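Local coordinates for folylpolyglutamate synthase protein FOLC (Mycobacterium tuberculosis, PDB 2VOS), which probably adds L-glutamate to dihydropteroate and, successively, to tetrahydrofolate with cleavage of ATP, making dihydrofolate and folylpolyglutamates, at residues E296-A299 with H300-V303. Residues are numbered along the deposited sequence; the frame is centred on the assembly and turned at random.
Sequences EHQA and HNAV. With ADP (adenosine-5'-diphosphate), chain B.
Both amide hydrogens of N301 ND2 are engaged: it donates to Q298 OE1 at 2.9 Å and to ADP N7 at 3.0 Å. The bond to the adenine is nearly straight, 172° at the hydrogen. In the one to Q298, ND2 sits above the carbonyl plane, not on a lone pair, and the two amide planes stand 82° apart. Q298 reaches this place by bending at its second torsion (chi2 -72°), which folds OE1 back toward N301, while its NE2 is hydrogen-bonded to S77 OG on helix 75-88. S77 OG also binds ADP, so Q298 is a second-shell residue that bridges two ADP-binding residues, S77 and N301, and so probably helps fix the rotation of the N301 amide. With that rotation set, N301 OD1 accepts from ADP N6 at 2.9 Å, and one amide reads the N6/N7 edge of adenine. H297 lies against the base as well: its CB is 3.6 Å from ADP C6 and its CD2 3.6 Å from ADP C4. On another side of the helix, H300 NE2 donates to E296 OE2 at 3.0 Å, the carboxylate oxygen using its anti lone pair and lying in the ring plane. H300 ND1 pairs with E259, so carboxylates hold both ring nitrogens, which would probably favour a protonated imidazole. Backbone bonds from N301 N to H297 O and from A302 N to Q298 O follow the i to i+4 pattern of an alpha helix. N301 and H297, with Q298 behind N301, make the part of the ADP pocket on helix 296-312 that recognises adenine, within the Mur ligase middle domain.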
ATOM      1  N   GLU A 296      -5.229  12.816   7.891  1.00 39.97           N
ATOM      2  CA  GLU A 296      -3.958  13.360   8.361  1.00 41.35           C
ATOM      3  C   GLU A 296      -2.801  12.429   7.976  1.00 40.34           C
ATOM      4  O   GLU A 296      -1.699  12.872   7.672  1.00 40.89           O
ATOM      5  CB  GLU A 296      -3.952  13.629   9.887  1.00 41.37           C
ATOM      6  CG  GLU A 296      -2.607  14.280  10.297  1.00 49.19           C
ATOM      7  CD  GLU A 296      -2.361  14.344  11.775  1.00 62.89           C
ATOM      8  OE1 GLU A 296      -3.370  14.330  12.540  1.00 65.87           O
ATOM      9  OE2 GLU A 296      -1.151  14.417  12.165  1.00 66.74           O
ATOM     10  N   HIS A 297      -3.017  11.130   8.028  1.00 40.15           N
ATOM     11  CA  HIS A 297      -1.939  10.213   7.660  1.00 39.29           C
ATOM     12  C   HIS A 297      -1.447  10.443   6.238  1.00 39.25           C
ATOM     13  O   HIS A 297      -0.250  10.226   5.951  1.00 39.37           O
ATOM     14  CB  HIS A 297      -2.364   8.757   7.766  1.00 38.59           C
ATOM     15  CG  HIS A 297      -3.622   8.414   7.002  1.00 37.12           C
ATOM     16  ND1 HIS A 297      -4.865   8.864   7.393  1.00 37.33           N
ATOM     17  CD2 HIS A 297      -3.839   7.575   5.956  1.00 40.08           C
ATOM     18  CE1 HIS A 297      -5.777   8.396   6.554  1.00 39.19           C
ATOM     19  NE2 HIS A 297      -5.190   7.558   5.719  1.00 37.10           N
ATOM     20  N   GLN A 298      -2.342  10.832   5.330  1.00 38.33           N
ATOM     21  CA  GLN A 298      -1.880  11.114   3.961  1.00 38.79           C
ATOM     22  C   GLN A 298      -0.991  12.394   3.881  1.00 39.44           C
ATOM     23  O   GLN A 298      -0.171  12.521   3.007  1.00 39.88           O
ATOM     24  CB  GLN A 298      -3.032  11.140   2.945  1.00 36.18           C
ATOM     25  CG  GLN A 298      -3.757   9.751   2.855  1.00 37.70           C
ATOM     26  CD  GLN A 298      -2.912   8.701   2.157  1.00 38.56           C
ATOM     27  OE1 GLN A 298      -1.746   8.923   1.848  1.00 40.04           O
ATOM     28  NE2 GLN A 298      -3.508   7.566   1.849  1.00 40.32           N
ATOM     29  N   ALA A 299      -1.181  13.340   4.785  1.00 39.41           N
ATOM     30  CA  ALA A 299      -0.262  14.472   4.815  1.00 40.10           C
ATOM     31  C   ALA A 299       1.149  14.020   5.169  1.00 40.45           C
ATOM     32  O   ALA A 299       2.140  14.543   4.651  1.00 39.50           O
ATOM     33  CB  ALA A 299      -0.771  15.576   5.856  1.00 39.99           C
ATOM     34  N   HIS A 300       1.242  13.033   6.056  1.00 40.75           N
ATOM     35  CA  HIS A 300       2.558  12.527   6.487  1.00 40.93           C
ATOM     36  C   HIS A 300       3.205  11.702   5.388  1.00 39.71           C
ATOM     37  O   HIS A 300       4.424  11.778   5.177  1.00 38.85           O
ATOM     38  CB  HIS A 300       2.407  11.702   7.801  1.00 39.91           C
ATOM     39  CG  HIS A 300       2.135  12.587   8.970  1.00 46.50           C
ATOM     40  ND1 HIS A 300       3.053  13.527   9.411  1.00 48.54           N
ATOM     41  CD2 HIS A 300       1.025  12.765   9.725  1.00 48.74           C
ATOM     42  CE1 HIS A 300       2.519  14.243  10.385  1.00 49.39           C
ATOM     43  NE2 HIS A 300       1.288  13.806  10.590  1.00 52.05           N
ATOM     44  N   ASN A 301       2.390  10.903   4.696  1.00 37.69           N
ATOM     45  CA  ASN A 301       2.852  10.163   3.525  1.00 39.19           C
ATOM     46  C   ASN A 301       3.320  11.170   2.452  1.00 38.84           C
ATOM     47  O   ASN A 301       4.355  10.957   1.843  1.00 40.39           O
ATOM     48  CB  ASN A 301       1.730   9.306   2.889  1.00 37.25           C
ATOM     49  CG  ASN A 301       1.314   8.153   3.810  1.00 40.79           C
ATOM     50  OD1 ASN A 301       2.046   7.819   4.749  1.00 39.66           O
ATOM     51  ND2 ASN A 301       0.176   7.532   3.526  1.00 38.11           N
ATOM     52  N   ALA A 302       2.565  12.243   2.232  1.00 38.17           N
ATOM     53  CA  ALA A 302       3.021  13.277   1.279  1.00 38.03           C
ATOM     54  C   ALA A 302       4.376  13.855   1.575  1.00 37.89           C
ATOM     55  O   ALA A 302       5.243  13.934   0.705  1.00 39.17           O
ATOM     56  CB  ALA A 302       1.993  14.398   1.177  1.00 38.55           C
ATOM     57  N   VAL A 303       4.628  14.288   2.804  1.00 38.11           N
ATOM     58  CA  VAL A 303       5.916  14.943   3.011  1.00 38.02           C
ATOM     59  C   VAL A 303       7.034  13.887   2.954  1.00 38.08           C
ATOM     60  O   VAL A 303       8.156  14.176   2.564  1.00 37.86           O
ATOM     61  CB  VAL A 303       5.979  15.671   4.387  1.00 37.75           C
ATOM     62  CG1 VAL A 303       6.018  14.660   5.538  1.00 35.45           C
ATOM     63  CG2 VAL A 303       7.170  16.617   4.432  1.00 37.33           C
TER
HETATM   64  PB  ADP B1490       0.767  -0.323   2.626  1.00 32.04           P
HETATM   65  O1B ADP B1490       1.155  -0.350   1.171  1.00 29.25           O
HETATM   66  O2B ADP B1490      -0.068  -1.504   3.034  1.00 33.59           O
HETATM   67  O3B ADP B1490       1.858   0.002   3.600  1.00 30.87           O
HETATM   68  PA  ADP B1490      -1.277   1.698   1.898  1.00 32.77           P
HETATM   69  O1A ADP B1490      -1.851   0.666   0.938  1.00 31.51           O
HETATM   70  O2A ADP B1490      -0.980   3.145   1.540  1.00 26.12           O
HETATM   71  O3A ADP B1490      -0.139   1.009   2.852  1.00 31.81           O
HETATM   72  O5' ADP B1490      -2.463   1.837   3.000  1.00 35.29           O
HETATM   73  C5' ADP B1490      -3.194   0.739   3.564  1.00 33.51           C
HETATM   74  C4' ADP B1490      -4.151   1.367   4.601  1.00 39.19           C
HETATM   75  O4' ADP B1490      -3.363   1.944   5.678  1.00 34.70           O
HETATM   76  C3' ADP B1490      -4.924   2.582   4.092  1.00 41.59           C
HETATM   77  O3' ADP B1490      -6.236   2.226   3.706  1.00 47.10           O
HETATM   78  C2' ADP B1490      -5.103   3.544   5.232  1.00 42.55           C
HETATM   79  O2' ADP B1490      -6.177   3.005   6.076  1.00 48.77           O
HETATM   80  C1' ADP B1490      -3.888   3.237   6.069  1.00 37.44           C
HETATM   81  N9  ADP B1490      -2.718   4.148   5.913  1.00 34.80           N
HETATM   82  C8  ADP B1490      -2.014   4.541   4.798  1.00 32.19           C
HETATM   83  N7  ADP B1490      -0.972   5.342   5.168  1.00 31.85           N
HETATM   84  C5  ADP B1490      -0.952   5.361   6.533  1.00 31.30           C
HETATM   85  C6  ADP B1490      -0.117   5.963   7.579  1.00 33.48           C
HETATM   86  N6  ADP B1490       0.949   6.726   7.258  1.00 30.42           N
HETATM   87  N1  ADP B1490      -0.504   5.761   8.844  1.00 30.70           N
HETATM   88  C2  ADP B1490      -1.594   5.059   9.247  1.00 31.87           C
HETATM   89  N3  ADP B1490      -2.406   4.441   8.350  1.00 32.58           N
HETATM   90  C4  ADP B1490      -2.112   4.596   7.017  1.00 34.00           C